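Local coordinates for putative thiol-disulfide oxidoreductase (Bacteroides vulgatus, PDB 4GRF), which is probably a thiol-disulfide oxidoreductase, represented here by its thioredoxin domain alone, at residues 37-48 and 76-84. Residues are numbered along the deposited sequence; the frame is centred on the assembly and turned at random. Where two conformers were deposited one is given.
Sequences WFAGCSWCRKET and DWKKAIEED
Arg45 holds Asp84 side-on: Arg45 NE donates to Asp84 OD2 at 2.6 Å on the syn lone pair, while Arg45 NH2 meets Asp84 OD1 at 2.9 Å from above the carboxylate, the two flat groups turned 48° apart. Arg45 NH2 also reaches the anti lone pair of Glu83 OE1 at 2.9 Å, here with guanidinium and carboxylate nearly coplanar. The Arg45 chain is bent at chi2 and chi3, which folds it back so that Arg45 NH1 donates a hydrogen bond to Ala39 O at 3.0 Å. Bonds at all three nitrogens thus fix the guanidinium's rotation, and Ala80 CB sits over the centre of one face, 3.5 Å from Arg45 CZ. The methyls of Ala39 and Ala80 touch beside it, allowing close backbone approach. Deeper in, Trp37 presents the edge of its six-membered ring to Ala80 CB and Ile81 CG1; Trp37 CZ2 lies 3.6 Å from Trp77 CD1, the indole planes inclined at 41°. One water accepts from both indole NE1 atoms and bridges the pair. Thr48 CG2 packs on Asp84 O at the far end. The contact joins helix 74-84 to the end of strand 31-37 and to Ala39 and Arg45, which flank the Cys41-Cys44 disulfide at a helix start, consistent with the CxxC redox motif of the thioredoxin fold.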
loop_
_atom_site.group_PDB
_atom_site.type_symbol
_atom_site.label_atom_id
_atom_site.label_comp_id
_atom_site.label_asym_id
_atom_site.label_seq_id
_atom_site.Cartn_x
_atom_site.Cartn_y
_atom_site.Cartn_z
ATOM N N TRP A 37 1.370 2.784 -6.018
ATOM C CA TRP A 37 0.508 3.115 -7.152
ATOM C C TRP A 37 0.657 4.570 -7.569
ATOM O O TRP A 37 1.376 5.347 -6.953
ATOM C CB TRP A 37 -0.956 2.823 -6.793
ATOM C CG TRP A 37 -1.529 3.803 -5.816
ATOM C CD1 TRP A 37 -1.206 3.931 -4.495
ATOM C CD2 TRP A 37 -2.516 4.795 -6.078
ATOM N NE1 TRP A 37 -1.923 4.931 -3.921
ATOM C CE2 TRP A 37 -2.725 5.499 -4.877
ATOM C CE3 TRP A 37 -3.217 5.186 -7.219
ATOM C CZ2 TRP A 37 -3.621 6.544 -4.771
ATOM C CZ3 TRP A 37 -4.101 6.229 -7.113
ATOM C CH2 TRP A 37 -4.302 6.898 -5.892
ATOM N N PHE A 38 -0.031 4.937 -8.648
ATOM C CA PHE A 38 -0.201 6.334 -8.983
ATOM C C PHE A 38 -1.446 6.399 -9.855
ATOM O O PHE A 38 -1.899 5.388 -10.369
ATOM C CB PHE A 38 1.021 6.911 -9.726
ATOM C CG PHE A 38 1.492 6.058 -10.855
ATOM C CD1 PHE A 38 2.375 5.009 -10.619
ATOM C CD2 PHE A 38 1.060 6.280 -12.151
ATOM C CE1 PHE A 38 2.813 4.203 -11.660
ATOM C CE2 PHE A 38 1.505 5.480 -13.198
ATOM C CZ PHE A 38 2.379 4.437 -12.946
ATOM N N ALA A 39 -2.006 7.592 -9.984
ATOM C CA ALA A 39 -3.292 7.785 -10.638
ATOM C C ALA A 39 -3.334 7.245 -12.074
ATOM O O ALA A 39 -4.374 6.726 -12.507
ATOM C CB ALA A 39 -3.646 9.268 -10.617
ATOM N N GLY A 40 -2.219 7.354 -12.794
ATOM C CA GLY A 40 -2.158 6.924 -14.196
ATOM C C GLY A 40 -1.879 5.443 -14.409
ATOM O O GLY A 40 -1.585 5.002 -15.529
ATOM N N CYS A 41 -1.967 4.667 -13.335
ATOM C CA CYS A 41 -1.778 3.223 -13.421
ATOM C C CYS A 41 -3.141 2.535 -13.410
ATOM O O CYS A 41 -3.766 2.358 -12.342
ATOM C CB CYS A 41 -0.926 2.767 -12.237
ATOM S SG CYS A 41 -0.793 0.985 -12.070
ATOM N N SER A 42 -3.625 2.149 -14.591
ATOM C CA SER A 42 -4.976 1.597 -14.741
ATOM C C SER A 42 -5.189 0.351 -13.895
ATOM O O SER A 42 -6.168 0.214 -13.181
ATOM C CB SER A 42 -5.236 1.226 -16.198
ATOM O OG SER A 42 -5.613 2.356 -16.945
ATOM N N TRP A 43 -4.256 -0.573 -13.999
ATOM C CA TRP A 43 -4.379 -1.818 -13.288
ATOM C C TRP A 43 -4.378 -1.595 -11.779
ATOM O O TRP A 43 -5.066 -2.300 -11.045
ATOM C CB TRP A 43 -3.228 -2.748 -13.660
ATOM C CG TRP A 43 -3.736 -4.052 -13.691
ATOM C CD1 TRP A 43 -3.686 -4.990 -12.699
ATOM C CD2 TRP A 43 -4.546 -4.590 -14.728
ATOM N NE1 TRP A 43 -4.377 -6.113 -13.094
ATOM C CE2 TRP A 43 -4.917 -5.888 -14.336
ATOM C CE3 TRP A 43 -4.968 -4.108 -15.971
ATOM C CZ2 TRP A 43 -5.693 -6.714 -15.144
ATOM C CZ3 TRP A 43 -5.737 -4.924 -16.767
ATOM C CH2 TRP A 43 -6.095 -6.214 -16.351
ATOM N N CYS A 44 -3.606 -0.621 -11.319
ATOM C CA CYS A 44 -3.628 -0.245 -9.884
ATOM C C CYS A 44 -5.048 0.142 -9.454
ATOM O O CYS A 44 -5.558 -0.308 -8.424
ATOM C CB CYS A 44 -2.681 0.945 -9.612
ATOM S SG CYS A 44 -0.920 0.705 -10.017
ATOM N N ARG A 45 -5.701 0.960 -10.268
ATOM C CA ARG A 45 -7.004 1.480 -9.936
ATOM C C ARG A 45 -8.003 0.331 -9.947
ATOM O O ARG A 45 -8.936 0.291 -9.136
ATOM C CB ARG A 45 -7.443 2.525 -10.964
ATOM C CG ARG A 45 -6.383 3.563 -11.323
ATOM C CD ARG A 45 -6.267 4.695 -10.306
ATOM N NE ARG A 45 -7.551 5.367 -10.077
ATOM C CZ ARG A 45 -7.981 6.453 -10.721
ATOM N NH1 ARG A 45 -7.238 7.056 -11.621
ATOM N NH2 ARG A 45 -9.169 6.941 -10.449
ATOM N N LYS A 46 -7.826 -0.598 -10.885
ATOM C CA LYS A 46 -8.748 -1.730 -11.004
ATOM C C LYS A 46 -8.676 -2.701 -9.836
ATOM O O LYS A 46 -9.558 -3.541 -9.673
ATOM C CB LYS A 46 -8.535 -2.485 -12.311
ATOM C CG LYS A 46 -9.020 -1.720 -13.531
ATOM C CD LYS A 46 -8.632 -2.414 -14.826
ATOM C CE LYS A 46 -9.515 -3.627 -15.061
ATOM N NZ LYS A 46 -9.390 -4.165 -16.442
ATOM N N GLU A 47 -7.659 -2.590 -8.995
ATOM C CA GLU A 47 -7.574 -3.457 -7.830
ATOM C C GLU A 47 -8.453 -2.941 -6.664
ATOM O O GLU A 47 -8.654 -3.630 -5.660
ATOM C CB GLU A 47 -6.117 -3.557 -7.347
ATOM C CG GLU A 47 -5.176 -4.295 -8.281
ATOM C CD GLU A 47 -5.605 -5.721 -8.540
ATOM O OE1 GLU A 47 -6.072 -6.382 -7.588
ATOM O OE2 GLU A 47 -5.461 -6.181 -9.686
ATOM N N THR A 48 -8.948 -1.722 -6.803
ATOM C CA THR A 48 -9.700 -1.034 -5.748
ATOM C C THR A 48 -10.803 -1.896 -5.086
ATOM O O THR A 48 -10.840 -2.007 -3.864
ATOM C CB THR A 48 -10.259 0.306 -6.264
ATOM O OG1 THR A 48 -9.164 1.177 -6.545
ATOM C CG2 THR A 48 -11.127 0.974 -5.199
ATOM N N ASP A 76 -3.820 15.079 -9.077
ATOM C CA ASP A 76 -4.109 13.807 -9.748
ATOM C C ASP A 76 -4.352 12.693 -8.727
ATOM O O ASP A 76 -5.263 11.866 -8.885
ATOM C CB ASP A 76 -2.962 13.368 -10.670
ATOM C CG ASP A 76 -2.770 14.267 -11.875
ATOM O OD1 ASP A 76 -3.702 15.000 -12.255
ATOM O OD2 ASP A 76 -1.662 14.206 -12.454
ATOM N N TRP A 77 -3.516 12.679 -7.693
ATOM C CA TRP A 77 -3.625 11.732 -6.585
ATOM C C TRP A 77 -4.974 11.850 -5.869
ATOM O O TRP A 77 -5.687 10.858 -5.683
ATOM C CB TRP A 77 -2.469 11.999 -5.632
ATOM C CG TRP A 77 -2.455 11.248 -4.365
ATOM C CD1 TRP A 77 -2.389 9.884 -4.219
ATOM C CD2 TRP A 77 -2.459 11.796 -3.031
ATOM N NE1 TRP A 77 -2.366 9.560 -2.888
ATOM C CE2 TRP A 77 -2.399 10.708 -2.137
ATOM C CE3 TRP A 77 -2.496 13.095 -2.509
ATOM C CZ2 TRP A 77 -2.397 10.878 -0.751
ATOM C CZ3 TRP A 77 -2.483 13.262 -1.120
ATOM C CH2 TRP A 77 -2.443 12.154 -0.263
ATOM N N LYS A 78 -5.350 13.067 -5.491
ATOM C CA LYS A 78 -6.606 13.281 -4.787
ATOM C C LYS A 78 -7.824 12.955 -5.652
ATOM O O LYS A 78 -8.803 12.338 -5.181
ATOM C CB LYS A 78 -6.656 14.722 -4.238
ATOM C CG LYS A 78 -5.697 14.906 -3.072
ATOM C CD LYS A 78 -5.750 16.276 -2.416
ATOM C CE LYS A 78 -5.361 17.385 -3.378
ATOM N NZ LYS A 78 -5.201 18.680 -2.661
ATOM N N LYS A 79 -7.760 13.321 -6.922
ATOM C CA LYS A 79 -8.855 13.019 -7.828
ATOM C C LYS A 79 -9.041 11.515 -7.940
ATOM O O LYS A 79 -10.163 11.047 -8.002
ATOM C CB LYS A 79 -8.623 13.616 -9.210
ATOM C CG LYS A 79 -8.788 15.127 -9.262
ATOM C CD LYS A 79 -8.379 15.702 -10.617
ATOM C CE LYS A 79 -8.743 17.182 -10.721
ATOM N NZ LYS A 79 -8.059 17.897 -11.838
ATOM N N ALA A 80 -7.948 10.753 -7.960
ATOM C CA ALA A 80 -8.062 9.316 -8.125
ATOM C C ALA A 80 -8.711 8.709 -6.891
ATOM O O ALA A 80 -9.548 7.804 -6.984
ATOM C CB ALA A 80 -6.687 8.690 -8.383
ATOM N N ILE A 81 -8.310 9.187 -5.719
ATOM C CA ILE A 81 -8.811 8.635 -4.478
ATOM C C ILE A 81 -10.321 8.881 -4.377
ATOM O O ILE A 81 -11.093 7.978 -4.024
ATOM C CB ILE A 81 -8.074 9.230 -3.277
ATOM C CG1 ILE A 81 -6.651 8.689 -3.249
ATOM C CG2 ILE A 81 -8.801 8.910 -1.993
ATOM C CD1 ILE A 81 -5.769 9.315 -2.190
ATOM N N GLU A 82 -10.737 10.081 -4.762
ATOM C CA GLU A 82 -12.162 10.407 -4.770
ATOM C C GLU A 82 -12.931 9.544 -5.783
ATOM O O GLU A 82 -14.032 9.090 -5.489
ATOM C CB GLU A 82 -12.371 11.892 -5.086
ATOM C CG GLU A 82 -13.798 12.370 -4.819
ATOM C CD GLU A 82 -14.782 11.992 -5.912
ATOM O OE1 GLU A 82 -14.385 11.961 -7.095
ATOM O OE2 GLU A 82 -15.969 11.755 -5.584
ATOM N N GLU A 83 -12.382 9.371 -6.982
ATOM C CA GLU A 83 -13.012 8.532 -8.009
ATOM C C GLU A 83 -13.115 7.064 -7.562
ATOM O O GLU A 83 -14.110 6.363 -7.834
ATOM C CB GLU A 83 -12.232 8.629 -9.320
ATOM C CG GLU A 83 -12.347 9.997 -9.999
ATOM C CD GLU A 83 -11.402 10.186 -11.169
ATOM O OE1 GLU A 83 -10.411 9.428 -11.318
ATOM O OE2 GLU A 83 -11.645 11.130 -11.944
ATOM N N ASP A 84 -12.082 6.595 -6.864
ATOM C CA ASP A 84 -12.016 5.189 -6.458
ATOM C C ASP A 84 -12.657 4.881 -5.100
ATOM O O ASP A 84 -12.934 3.717 -4.792
ATOM C CB ASP A 84 -10.543 4.732 -6.422
ATOM C CG ASP A 84 -9.863 4.777 -7.785
ATOM O OD1 ASP A 84 -10.551 4.928 -8.828
ATOM O OD2 ASP A 84 -8.610 4.648 -7.827
HETATM O O HOH W 1 -1.599 7.032 -1.746
#